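PDB 3LSO: putative membrane anchored protein from Corynebacterium diphtheriae, which is of unknown function but is probably held at the cell surface by a membrane anchor, exposing an elongated, all-beta extracellular part. Local coordinates for residues F43-N48 with I74-D79; L147-L152 with V189-G194; K206-I211 with S251-T256; N331-R336 with V405-Q410. All coordinates share one frame; numbering follows the deposited sequence.

In the fold
The four contacts lie in series along an elongated, multi-domain all-beta chain, and none of them touches another. Interactions 1 and 2 belong to the N-terminal domain, their centres about 41 Å apart: 43-48 with 74-79 joins two strands near its far end, whereas 147-152 with 189-194 is where the chain leaves it. Interaction 3 follows in the next set of sheets; its nearest atoms come within about 13 Å of interaction 2, with centres about 35 Å apart. Interaction 4, about 39 Å from interaction 3 between centres, joins two loops of the last region. Interactions 1 and 4 are about 86 Å apart between centres, on opposite sides of the chain's centre.

Interaction 1 (F43-N48 with I74-D79); sequences FNQKSN and ISVSND
Gln45 and Val76 meet across the gap between strands 43-48 and 74-77, their side chains sliding past each other in opposite directions. With CG turned away from its backbone N (chi1 -153°) and the chain extended beyond it, Gln45 carries its amide across to Val76 and Ser77. Gln45 OE1 lies 3.6 Å from Val76 CB and also touches both methyls of that valine. Gln45 NE2 comes to 3.6 Å from Ser77 O without making a hydrogen bond. Asn78, the third large contributor, and Phe43 reach toward each other from the two segments, ND2 meeting the CD1-CE1 side of the ring obliquely, amide and ring planes 35° apart. The two strands run roughly antiparallel, but their axes stay 8.2 Å apart, too far for backbone hydrogen bonds, and the contact here is made mainly by side chains. Strands 41-54 and 64-77 pair elsewhere along their length; in these segments the backbone bonds go instead to strands 25-36 and 132-146, a layout consistent with the beta sandwich of the E-set clan. Gln45 is backbone-bonded to Cys32, which forms a disulfide with Cys176. Toward the other end, Ser47 OG rests 3.9 Å from Val76 CG1, and Ile74 CG2 sits 3.4 Å from Asn48 O. Ser77 OG hydrogen-bonds to Ser132 OG.

Interaction 2 (L147-L152 with V189-G194); sequences LTEGTL and VDPADG
The carboxylate of Glu149 meets the ring of Pro191 with OE1 standing off one face of that ring, beside its CB-CG edge; Glu149 OE1 is 3.6 Å from Pro191 CD. Glu149 CG stands between its own backbone N and carbonyl carbon (chi1 72°), and from there the extended chain carries the acid out to the proline, while Glu149 CB stays back at 3.4 Å from Val189 O. Flat peptide groups meet next to this pair. Gly150 N donates to Val189 O at 2.7 Å; in return Val189 N donates to Gly150 O at 2.6 Å. Together they make one antiparallel hydrogen-bonded pair, at the start of strand 150-167 and near the end of strand 185-190, and the ladder goes on through a backbone bond of Leu152 with Val187. Gly150 has a positive phi of 142°; at its backbone angles a side chain would press on the carbonyl O of Glu149, so the position suits a residue without one. Strand 185-190 also runs parallel to 58-60, with Asp190 bonded to Val59 and Ala61 through the backbone, so it links two parts of the N-terminal domain before Pro191 to Gly194 lead on to strand 196-198 of the next sheet. Val189 is buried and has the largest share of the contact: Val189 CG2 packs against Leu152 CG at 3.7 Å, and Val189 CG1 turns the other way, to 3.9 Å from Thr148 O.

Interaction 3 (K206-I211 with S251-T256); sequences KQDVQI and SIIFDT
Ile253 lies against the chain around Lys206 to Asp208, and every carbon of its side chain beyond CA has a neighbour there. CB is 4.0 Å from Gln207 O. CG2, turned away from the isoleucine's own N, reaches Lys206 CA at 3.7 Å, while CG1 (chi1 -60°) touches both Gln207 O and Asp208 OD1. At the tip, CD1 ends 4.1 Å from Asp208 OD1. That same carboxylate oxygen accepts a hydrogen bond from Ser251 OG at 2.8 Å, met from above the carboxylate plane, 36° out of it. Ser251, Ile253, Asp208 and Gln210 share one face of the sheet, where exposed side chains predominate. Val209 and Ile252, whose side chains are on the other face, form a hydrogen-bonded pair: Ile252 N donates to Val209 O at 2.8 Å, whereas the return bond from Val209 N to Ile252 O is weak. Val209 CG2 meets the Phe254 ring obliquely, 4.0 Å from CE1, the two side chains crossing at about a right angle, and Ile211 CG1 packs on Ile252 CD1. This apolar face looks onto the opposite sheet, where Val231 touches Ile252 and Phe254, and Phe229 and Ile282 touch Ile211. Farther along, Lys206 N donates to Phe254 O in a nearly straight bond of 3.1 Å. One Ser-Asp bond on the exposed face and a backbone bond at the margin join the two segments, while hydrocarbon packing on the inner face ties this three-stranded sheet to its five-stranded partner.

Interaction 4 (N331-R336 with V405-Q410); sequences NKAPIR and VDTSPQ
Two loops meet at one end of the C-terminal beta region: the link 331-334, which leads from strand 321-329 into strand 335-343, and the turn after strand 403-404, with the methyl of Ala333 set against the backbone of Val405 and Asp406. Ala333 CB lies 3.6 Å from Val405 O and 3.7 Å from Asp406 CA. Ala333 CB also comes within 4.1 Å of Thr407 CG2, the branch that chi1 (64°) of the threonine swings away from its carbonyl carbon. Thr407 CG2 also lies over the peptide after Lys332, 3.8 Å from Lys332 C, so Thr407 and Ala333 each rest on the other's loop. In the second loop Asp406 forms an Asx turn. Its OD1 accepts from Ser408 N at 3.0 Å and from Ser408 OG at 2.8 Å, both donors standing on the same face of the carboxylate and 37 to 38° out of its plane. Beyond Ala333 the chain passes through a cis peptide bond to Pro334, then Ile335 enters the strand and pairs through its backbone with Val404, just ahead of the turn. Asn331 ND2 hydrogen-bonds to Thr296 O. Two donors on one carboxylate oxygen would be expected to favour the charged form of Asp406. No hydrogen bond crosses between the loops: Asp406 and Ser408 bond within the turn, and the contact rests mainly on two methyls, which makes it van der Waals in kind.

Interaction 1 (F43-N48 with I74-D79)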
loop_
_atom_site.group_PDB
_atom_site.type_symbol
_atom_site.label_atom_id
_atom_site.label_comp_id
_atom_site.label_asym_id
_atom_site.label_seq_id
_atom_site.Cartn_x
_atom_site.Cartn_y
_atom_site.Cartn_z
ATOM N N PHE B 43 -46.002 -36.496 8.268
ATOM C CA PHE B 43 -45.792 -36.640 6.838
ATOM C C PHE B 43 -44.479 -35.940 6.435
ATOM O O PHE B 43 -43.764 -35.405 7.287
ATOM C CB PHE B 43 -47.035 -36.230 6.011
ATOM C CG PHE B 43 -47.321 -34.759 6.015
ATOM C CD1 PHE B 43 -46.872 -33.949 4.975
ATOM C CD2 PHE B 43 -48.033 -34.175 7.057
ATOM C CE1 PHE B 43 -47.113 -32.572 4.979
ATOM C CE2 PHE B 43 -48.285 -32.797 7.067
ATOM C CZ PHE B 43 -47.826 -31.997 6.020
ATOM N N ASN B 44 -44.182 -35.913 5.140
ATOM C CA ASN B 44 -42.807 -35.955 4.695
ATOM C C ASN B 44 -42.714 -35.554 3.225
ATOM O O ASN B 44 -43.336 -36.189 2.368
ATOM C CB ASN B 44 -42.377 -37.418 4.890
ATOM C CG ASN B 44 -40.980 -37.668 4.506
ATOM O OD1 ASN B 44 -40.064 -37.105 5.100
ATOM N ND2 ASN B 44 -40.782 -38.531 3.525
ATOM N N GLN B 45 -41.954 -34.510 2.912
ATOM C CA GLN B 45 -41.904 -34.041 1.520
ATOM C C GLN B 45 -40.579 -33.463 1.037
ATOM O O GLN B 45 -40.066 -32.507 1.611
ATOM C CB GLN B 45 -43.014 -33.019 1.265
ATOM C CG GLN B 45 -43.464 -32.969 -0.202
ATOM C CD GLN B 45 -44.182 -31.677 -0.561
ATOM O OE1 GLN B 45 -44.195 -30.715 0.220
ATOM N NE2 GLN B 45 -44.771 -31.642 -1.753
ATOM N N LYS B 46 -40.055 -34.045 -0.038
ATOM C CA LYS B 46 -38.864 -33.533 -0.704
ATOM C C LYS B 46 -39.201 -32.269 -1.471
ATOM O O LYS B 46 -40.262 -32.176 -2.083
ATOM C CB LYS B 46 -38.268 -34.576 -1.659
ATOM C CG LYS B 46 -37.229 -35.502 -1.025
ATOM C CD LYS B 46 -36.446 -36.303 -2.061
ATOM C CE LYS B 46 -37.281 -37.431 -2.650
ATOM N NZ LYS B 46 -38.004 -38.171 -1.575
ATOM N N SER B 47 -38.278 -31.307 -1.441
ATOM C CA SER B 47 -38.483 -29.989 -2.043
ATOM C C SER B 47 -37.182 -29.302 -2.522
ATOM O O SER B 47 -36.150 -29.965 -2.721
ATOM C CB SER B 47 -39.223 -29.099 -1.054
ATOM O OG SER B 47 -39.604 -27.893 -1.667
ATOM N N ASN B 48 -37.249 -27.976 -2.709
ATOM C CA ASN B 48 -36.127 -27.148 -3.189
ATOM C C ASN B 48 -36.087 -25.776 -2.516
ATOM O O ASN B 48 -37.126 -25.147 -2.333
ATOM C CB ASN B 48 -36.191 -26.975 -4.715
ATOM C CG ASN B 48 -35.400 -28.042 -5.457
ATOM O OD1 ASN B 48 -35.969 -28.914 -6.125
ATOM N ND2 ASN B 48 -34.075 -27.985 -5.332
ATOM N N ILE B 74 -41.257 -20.497 -2.051
ATOM C CA ILE B 74 -41.356 -21.939 -2.245
ATOM C C ILE B 74 -42.803 -22.419 -2.130
ATOM O O ILE B 74 -43.444 -22.255 -1.087
ATOM C CB ILE B 74 -40.351 -22.730 -1.380
ATOM C CG1 ILE B 74 -40.554 -22.471 0.111
ATOM C CG2 ILE B 74 -38.921 -22.356 -1.783
ATOM C CD1 ILE B 74 -39.643 -23.339 1.017
ATOM N N SER B 75 -43.308 -22.964 -3.237
ATOM C CA SER B 75 -44.711 -23.352 -3.380
ATOM C C SER B 75 -44.842 -24.864 -3.467
ATOM O O SER B 75 -44.243 -25.498 -4.341
ATOM C CB SER B 75 -45.319 -22.700 -4.631
ATOM O OG SER B 75 -46.640 -23.166 -4.859
ATOM N N VAL B 76 -45.629 -25.436 -2.557
ATOM C CA VAL B 76 -45.842 -26.899 -2.517
ATOM C C VAL B 76 -47.316 -27.353 -2.445
ATOM O O VAL B 76 -48.050 -26.990 -1.519
ATOM C CB VAL B 76 -44.999 -27.582 -1.394
ATOM C CG1 VAL B 76 -43.507 -27.500 -1.735
ATOM C CG2 VAL B 76 -45.294 -26.975 -0.018
ATOM N N SER B 77 -47.741 -28.138 -3.430
ATOM C CA SER B 77 -49.046 -28.782 -3.369
ATOM C C SER B 77 -48.918 -30.101 -2.624
ATOM O O SER B 77 -48.118 -30.956 -3.000
ATOM C CB SER B 77 -49.614 -29.009 -4.771
ATOM O OG SER B 77 -50.243 -27.836 -5.261
ATOM N N ASN B 78 -49.691 -30.254 -1.555
ATOM C CA ASN B 78 -49.709 -31.491 -0.786
ATOM C C ASN B 78 -51.117 -31.805 -0.280
ATOM O O ASN B 78 -51.772 -30.952 0.299
ATOM C CB ASN B 78 -48.712 -31.404 0.369
ATOM C CG ASN B 78 -48.367 -32.755 0.964
ATOM O OD1 ASN B 78 -48.202 -33.734 0.274
ATOM N ND2 ASN B 78 -48.224 -32.793 2.258
ATOM N N ASP B 79 -51.580 -33.028 -0.527
ATOM C CA ASP B 79 -52.903 -33.471 -0.097
ATOM C C ASP B 79 -53.056 -33.451 1.422
ATOM O O ASP B 79 -54.172 -33.368 1.939
ATOM C CB ASP B 79 -53.196 -34.879 -0.625
ATOM C CG ASP B 79 -54.045 -34.881 -1.891
ATOM O OD1 ASP B 79 -54.232 -33.813 -2.508
ATOM O OD2 ASP B 79 -54.532 -35.969 -2.269
#

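Interaction 2 (L147-L152 with V189-G194)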
loop_
_atom_site.group_PDB
_atom_site.type_symbol
_atom_site.label_atom_id
_atom_site.label_comp_id
_atom_site.label_asym_id
_atom_site.label_seq_id
_atom_site.Cartn_x
_atom_site.Cartn_y
_atom_site.Cartn_z
ATOM N N LEU B 147 -13.822 -10.750 12.044
ATOM C CA LEU B 147 -13.045 -10.527 13.260
ATOM C C LEU B 147 -11.580 -10.328 12.955
ATOM O O LEU B 147 -10.975 -9.345 13.394
ATOM C CB LEU B 147 -13.212 -11.688 14.238
ATOM C CG LEU B 147 -14.623 -12.231 14.469
ATOM C CD1 LEU B 147 -14.606 -13.330 15.513
ATOM C CD2 LEU B 147 -15.562 -11.128 14.865
ATOM N N THR B 148 -11.014 -11.273 12.205
ATOM C CA THR B 148 -9.606 -11.226 11.790
ATOM C C THR B 148 -9.502 -11.580 10.309
ATOM O O THR B 148 -10.369 -12.282 9.773
ATOM C CB THR B 148 -8.736 -12.199 12.618
ATOM O OG1 THR B 148 -9.303 -13.512 12.574
ATOM C CG2 THR B 148 -8.644 -11.744 14.078
ATOM N N GLU B 149 -8.449 -11.095 9.659
ATOM C CA GLU B 149 -8.246 -11.269 8.212
ATOM C C GLU B 149 -8.336 -12.727 7.751
ATOM O O GLU B 149 -8.095 -13.649 8.528
ATOM C CB GLU B 149 -6.897 -10.666 7.778
ATOM C CG GLU B 149 -5.665 -11.465 8.234
ATOM C CD GLU B 149 -4.332 -10.883 7.757
ATOM O OE1 GLU B 149 -4.300 -9.733 7.260
ATOM O OE2 GLU B 149 -3.298 -11.586 7.881
ATOM N N GLY B 150 -8.678 -12.928 6.484
ATOM C CA GLY B 150 -8.799 -14.274 5.941
ATOM C C GLY B 150 -9.937 -14.472 4.956
ATOM O O GLY B 150 -10.097 -13.705 4.003
ATOM N N THR B 151 -10.722 -15.520 5.186
ATOM C CA THR B 151 -11.756 -15.929 4.240
ATOM C C THR B 151 -13.034 -16.292 4.971
ATOM O O THR B 151 -12.991 -16.892 6.042
ATOM C CB THR B 151 -11.301 -17.152 3.400
ATOM O OG1 THR B 151 -9.988 -16.923 2.881
ATOM C CG2 THR B 151 -12.250 -17.402 2.233
ATOM N N LEU B 152 -14.167 -15.919 4.389
ATOM C CA LEU B 152 -15.472 -16.271 4.929
ATOM C C LEU B 152 -16.159 -17.194 3.963
ATOM O O LEU B 152 -16.234 -16.889 2.767
ATOM C CB LEU B 152 -16.320 -15.027 5.130
ATOM C CG LEU B 152 -15.807 -14.170 6.271
ATOM C CD1 LEU B 152 -16.693 -12.957 6.448
ATOM C CD2 LEU B 152 -15.750 -14.991 7.541
ATOM N N VAL B 189 -11.263 -11.534 3.315
ATOM C CA VAL B 189 -11.179 -10.617 4.441
ATOM C C VAL B 189 -9.778 -10.042 4.585
ATOM O O VAL B 189 -8.844 -10.728 5.007
ATOM C CB VAL B 189 -11.611 -11.254 5.770
ATOM C CG1 VAL B 189 -11.733 -10.193 6.838
ATOM C CG2 VAL B 189 -12.920 -11.952 5.616
ATOM N N ASP B 190 -9.648 -8.771 4.225
ATOM C CA ASP B 190 -8.420 -8.024 4.449
ATOM C C ASP B 190 -8.312 -7.662 5.933
ATOM O O ASP B 190 -9.278 -7.797 6.677
ATOM C CB ASP B 190 -8.389 -6.778 3.554
ATOM C CG ASP B 190 -8.502 -7.123 2.070
ATOM O OD1 ASP B 190 -8.074 -8.235 1.669
ATOM O OD2 ASP B 190 -9.021 -6.282 1.303
ATOM N N PRO B 191 -7.134 -7.222 6.379
ATOM C CA PRO B 191 -7.037 -6.922 7.798
ATOM C C PRO B 191 -7.516 -5.509 8.118
ATOM O O PRO B 191 -7.643 -4.673 7.208
ATOM C CB PRO B 191 -5.539 -7.039 8.074
ATOM C CG PRO B 191 -4.871 -6.905 6.732
ATOM C CD PRO B 191 -5.892 -6.910 5.654
ATOM N N ALA B 192 -7.774 -5.256 9.402
ATOM C CA ALA B 192 -8.062 -3.908 9.884
ATOM C C ALA B 192 -6.861 -3.027 9.595
ATOM O O ALA B 192 -5.717 -3.394 9.904
ATOM C CB ALA B 192 -8.365 -3.922 11.365
ATOM N N ASP B 193 -7.123 -1.878 8.981
ATOM C CA ASP B 193 -6.067 -0.928 8.614
ATOM C C ASP B 193 -5.079 -0.658 9.752
ATOM O O ASP B 193 -5.446 -0.706 10.927
ATOM C CB ASP B 193 -6.681 0.384 8.110
ATOM C CG ASP B 193 -7.445 0.209 6.802
ATOM O OD1 ASP B 193 -6.870 -0.348 5.840
ATOM O OD2 ASP B 193 -8.623 0.630 6.738
ATOM N N GLY B 194 -3.826 -0.393 9.377
ATOM C CA GLY B 194 -2.728 -0.161 10.319
ATOM C C GLY B 194 -2.233 1.269 10.200
ATOM O O GLY B 194 -2.960 2.139 9.709
#

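Interaction 3 (K206-I211 with S251-T256)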
loop_
_atom_site.group_PDB
_atom_site.type_symbol
_atom_site.label_atom_id
_atom_site.label_comp_id
_atom_site.label_asym_id
_atom_site.label_seq_id
_atom_site.Cartn_x
_atom_site.Cartn_y
_atom_site.Cartn_z
ATOM N N LYS B 206 21.719 16.810 8.374
ATOM C CA LYS B 206 21.736 18.083 9.105
ATOM C C LYS B 206 20.585 19.050 8.795
ATOM O O LYS B 206 20.662 20.231 9.109
ATOM C CB LYS B 206 23.103 18.763 9.017
ATOM C CG LYS B 206 24.184 18.064 9.841
ATOM C CD LYS B 206 25.483 18.871 9.833
ATOM C CE LYS B 206 26.673 18.066 10.358
ATOM N NZ LYS B 206 27.915 18.900 10.358
ATOM N N GLN B 207 19.508 18.538 8.210
ATOM C CA GLN B 207 18.267 19.308 8.118
ATOM C C GLN B 207 17.098 18.630 8.877
ATOM O O GLN B 207 17.132 17.437 9.167
ATOM C CB GLN B 207 17.914 19.616 6.654
ATOM C CG GLN B 207 17.112 18.507 5.945
ATOM C CD GLN B 207 17.114 18.625 4.407
ATOM O OE1 GLN B 207 17.656 19.588 3.830
ATOM N NE2 GLN B 207 16.493 17.641 3.742
ATOM N N ASP B 208 16.081 19.413 9.214
ATOM C CA ASP B 208 14.897 18.876 9.870
ATOM C C ASP B 208 14.058 18.080 8.902
ATOM O O ASP B 208 13.881 18.472 7.754
ATOM C CB ASP B 208 14.060 20.000 10.458
ATOM C CG ASP B 208 14.458 20.335 11.876
ATOM O OD1 ASP B 208 14.213 19.485 12.769
ATOM O OD2 ASP B 208 14.998 21.448 12.089
ATOM N N VAL B 209 13.553 16.949 9.360
ATOM C CA VAL B 209 12.751 16.080 8.513
ATOM C C VAL B 209 11.481 15.703 9.242
ATOM O O VAL B 209 11.524 14.994 10.252
ATOM C CB VAL B 209 13.513 14.801 8.127
ATOM C CG1 VAL B 209 12.616 13.861 7.315
ATOM C CG2 VAL B 209 14.788 15.156 7.374
ATOM N N GLN B 210 10.356 16.190 8.730
ATOM C CA GLN B 210 9.063 15.921 9.340
ATOM C C GLN B 210 8.589 14.516 8.993
ATOM O O GLN B 210 8.640 14.104 7.843
ATOM C CB GLN B 210 8.027 16.975 8.934
ATOM C CG GLN B 210 6.761 16.924 9.794
ATOM C CD GLN B 210 5.969 18.224 9.808
ATOM O OE1 GLN B 210 6.538 19.321 9.786
ATOM N NE2 GLN B 210 4.649 18.105 9.864
ATOM N N ILE B 211 8.152 13.780 10.003
ATOM C CA ILE B 211 7.620 12.443 9.819
ATOM C C ILE B 211 6.260 12.390 10.481
ATOM O O ILE B 211 6.102 12.851 11.612
ATOM C CB ILE B 211 8.515 11.375 10.484
ATOM C CG1 ILE B 211 9.918 11.374 9.903
ATOM C CG2 ILE B 211 7.923 10.000 10.294
ATOM C CD1 ILE B 211 9.960 11.215 8.439
ATOM N N SER B 251 9.918 15.313 14.184
ATOM C CA SER B 251 10.862 15.933 13.285
ATOM C C SER B 251 12.163 15.292 13.680
ATOM O O SER B 251 12.414 15.108 14.872
ATOM C CB SER B 251 10.896 17.444 13.551
ATOM O OG SER B 251 11.744 18.138 12.647
ATOM N N ILE B 252 12.982 14.923 12.699
ATOM C CA ILE B 252 14.284 14.304 12.999
ATOM C C ILE B 252 15.441 14.832 12.157
ATOM O O ILE B 252 15.247 15.270 11.024
ATOM C CB ILE B 252 14.225 12.790 12.862
ATOM C CG1 ILE B 252 13.737 12.392 11.481
ATOM C CG2 ILE B 252 13.298 12.187 13.920
ATOM C CD1 ILE B 252 13.512 10.914 11.396
ATOM N N ILE B 253 16.651 14.792 12.701
ATOM C CA ILE B 253 17.806 15.287 11.959
ATOM C C ILE B 253 18.761 14.127 11.715
ATOM O O ILE B 253 19.237 13.527 12.662
ATOM C CB ILE B 253 18.520 16.424 12.739
ATOM C CG1 ILE B 253 17.558 17.603 12.961
ATOM C CG2 ILE B 253 19.766 16.864 12.009
ATOM C CD1 ILE B 253 17.988 18.619 14.032
ATOM N N PHE B 254 19.045 13.793 10.466
ATOM C CA PHE B 254 19.956 12.686 10.223
ATOM C C PHE B 254 21.419 13.091 10.349
ATOM O O PHE B 254 21.788 14.238 10.108
ATOM C CB PHE B 254 19.702 12.075 8.859
ATOM C CG PHE B 254 18.375 11.392 8.747
ATOM C CD1 PHE B 254 17.324 12.000 8.068
ATOM C CD2 PHE B 254 18.169 10.140 9.317
ATOM C CE1 PHE B 254 16.094 11.380 7.955
ATOM C CE2 PHE B 254 16.927 9.509 9.210
ATOM C CZ PHE B 254 15.896 10.129 8.529
ATOM N N ASP B 255 22.258 12.130 10.716
ATOM C CA ASP B 255 23.684 12.386 10.861
ATOM C C ASP B 255 24.467 11.962 9.635
ATOM O O ASP B 255 25.406 12.634 9.256
ATOM C CB ASP B 255 24.216 11.617 12.053
ATOM C CG ASP B 255 23.746 12.186 13.367
ATOM O OD1 ASP B 255 23.981 13.400 13.565
ATOM O OD2 ASP B 255 23.169 11.415 14.184
ATOM N N THR B 256 24.066 10.847 9.023
ATOM C CA THR B 256 24.800 10.200 7.933
ATOM C C THR B 256 23.830 9.828 6.816
ATOM O O THR B 256 22.668 9.529 7.087
ATOM C CB THR B 256 25.462 8.876 8.427
ATOM O OG1 THR B 256 24.467 8.024 9.001
ATOM C CG2 THR B 256 26.555 9.139 9.478
#

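Interaction 4 (N331-R336 with V405-Q410)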
loop_
_atom_site.group_PDB
_atom_site.type_symbol
_atom_site.label_atom_id
_atom_site.label_comp_id
_atom_site.label_asym_id
_atom_site.label_seq_id
_atom_site.Cartn_x
_atom_site.Cartn_y
_atom_site.Cartn_z
ATOM N N ASN B 331 16.140 21.765 -23.720
ATOM C CA ASN B 331 14.717 21.981 -23.726
ATOM C C ASN B 331 14.203 22.334 -25.115
ATOM O O ASN B 331 13.194 21.799 -25.530
ATOM C CB ASN B 331 14.334 23.055 -22.736
ATOM C CG ASN B 331 12.828 23.145 -22.542
ATOM O OD1 ASN B 331 12.063 23.218 -23.505
ATOM N ND2 ASN B 331 12.396 23.145 -21.291
ATOM N N LYS B 332 14.872 23.240 -25.821
ATOM C CA LYS B 332 14.473 23.629 -27.168
ATOM C C LYS B 332 15.732 23.600 -27.990
ATOM O O LYS B 332 16.777 23.339 -27.462
ATOM C CB LYS B 332 13.910 25.054 -27.146
ATOM C CG LYS B 332 14.930 26.080 -26.591
ATOM C CD LYS B 332 14.413 27.530 -26.596
ATOM C CE LYS B 332 15.586 28.530 -26.516
ATOM N NZ LYS B 332 15.200 29.763 -25.766
ATOM N N ALA B 333 15.663 23.890 -29.275
ATOM C CA ALA B 333 16.888 24.107 -30.040
ATOM C C ALA B 333 16.767 25.336 -30.960
ATOM O O ALA B 333 15.688 25.609 -31.511
ATOM C CB ALA B 333 17.239 22.872 -30.827
ATOM N N PRO B 334 17.869 26.085 -31.142
ATOM C CA PRO B 334 19.210 25.880 -30.627
ATOM C C PRO B 334 19.420 26.450 -29.222
ATOM O O PRO B 334 18.651 27.287 -28.758
ATOM C CB PRO B 334 20.048 26.675 -31.603
ATOM C CG PRO B 334 19.179 27.834 -31.953
ATOM C CD PRO B 334 17.806 27.266 -32.024
ATOM N N ILE B 335 20.461 25.992 -28.546
ATOM C CA ILE B 335 20.859 26.580 -27.291
ATOM C C ILE B 335 22.377 26.676 -27.335
ATOM O O ILE B 335 23.010 26.085 -28.226
ATOM C CB ILE B 335 20.413 25.736 -26.068
ATOM C CG1 ILE B 335 21.098 24.376 -26.064
ATOM C CG2 ILE B 335 18.916 25.568 -26.049
ATOM C CD1 ILE B 335 20.866 23.552 -24.793
ATOM N N ARG B 336 22.945 27.412 -26.376
ATOM C CA ARG B 336 24.394 27.602 -26.269
ATOM C C ARG B 336 24.902 26.950 -25.027
ATOM O O ARG B 336 24.420 27.268 -23.944
ATOM C CB ARG B 336 24.696 29.078 -26.210
ATOM C CG ARG B 336 24.052 29.837 -27.363
ATOM C CD ARG B 336 24.949 29.745 -28.592
ATOM N NE ARG B 336 26.201 30.493 -28.399
ATOM C CZ ARG B 336 27.200 30.474 -29.263
ATOM N NH1 ARG B 336 27.078 29.735 -30.376
ATOM N NH2 ARG B 336 28.295 31.190 -29.030
ATOM N N VAL B 405 22.561 22.345 -31.876
ATOM C CA VAL B 405 21.609 22.651 -32.935
ATOM C C VAL B 405 20.359 21.843 -32.867
ATOM O O VAL B 405 19.410 22.166 -33.583
ATOM C CB VAL B 405 22.198 22.537 -34.375
ATOM C CG1 VAL B 405 23.483 23.316 -34.496
ATOM C CG2 VAL B 405 22.424 21.107 -34.764
ATOM N N ASP B 406 20.346 20.784 -32.060
ATOM C CA ASP B 406 19.149 19.924 -31.931
ATOM C C ASP B 406 18.900 19.555 -30.466
ATOM O O ASP B 406 19.744 19.815 -29.623
ATOM C CB ASP B 406 19.260 18.671 -32.815
ATOM C CG ASP B 406 20.462 17.798 -32.468
ATOM O OD1 ASP B 406 20.759 17.617 -31.256
ATOM O OD2 ASP B 406 21.117 17.276 -33.408
ATOM N N THR B 407 17.762 18.947 -30.156
ATOM C CA THR B 407 17.482 18.590 -28.757
ATOM C C THR B 407 18.033 17.221 -28.325
ATOM O O THR B 407 17.552 16.641 -27.342
ATOM C CB THR B 407 15.983 18.579 -28.450
ATOM O OG1 THR B 407 15.369 17.559 -29.235
ATOM C CG2 THR B 407 15.350 19.906 -28.773
ATOM N N SER B 408 19.025 16.690 -29.027
ATOM C CA SER B 408 19.516 15.373 -28.653
ATOM C C SER B 408 20.547 15.513 -27.524
ATOM O O SER B 408 21.315 16.491 -27.483
ATOM C CB SER B 408 20.051 14.626 -29.873
ATOM O OG SER B 408 21.342 15.091 -30.195
ATOM N N PRO B 409 20.568 14.544 -26.583
ATOM C CA PRO B 409 21.377 14.670 -25.373
ATOM C C PRO B 409 22.805 15.094 -25.649
ATOM O O PRO B 409 23.414 14.585 -26.589
ATOM C CB PRO B 409 21.391 13.248 -24.830
ATOM C CG PRO B 409 20.155 12.612 -25.347
ATOM C CD PRO B 409 19.988 13.189 -26.708
ATOM N N GLN B 410 23.321 16.020 -24.835
ATOM C CA GLN B 410 24.749 16.375 -24.804
ATOM C C GLN B 410 25.416 15.593 -23.655
ATOM O O GLN B 410 25.164 15.858 -22.494
ATOM C CB GLN B 410 24.936 17.878 -24.581
ATOM C CG GLN B 410 24.065 18.810 -25.447
ATOM C CD GLN B 410 24.352 18.711 -26.939
ATOM O OE1 GLN B 410 23.651 18.032 -27.677
ATOM N NE2 GLN B 410 25.380 19.399 -27.384
#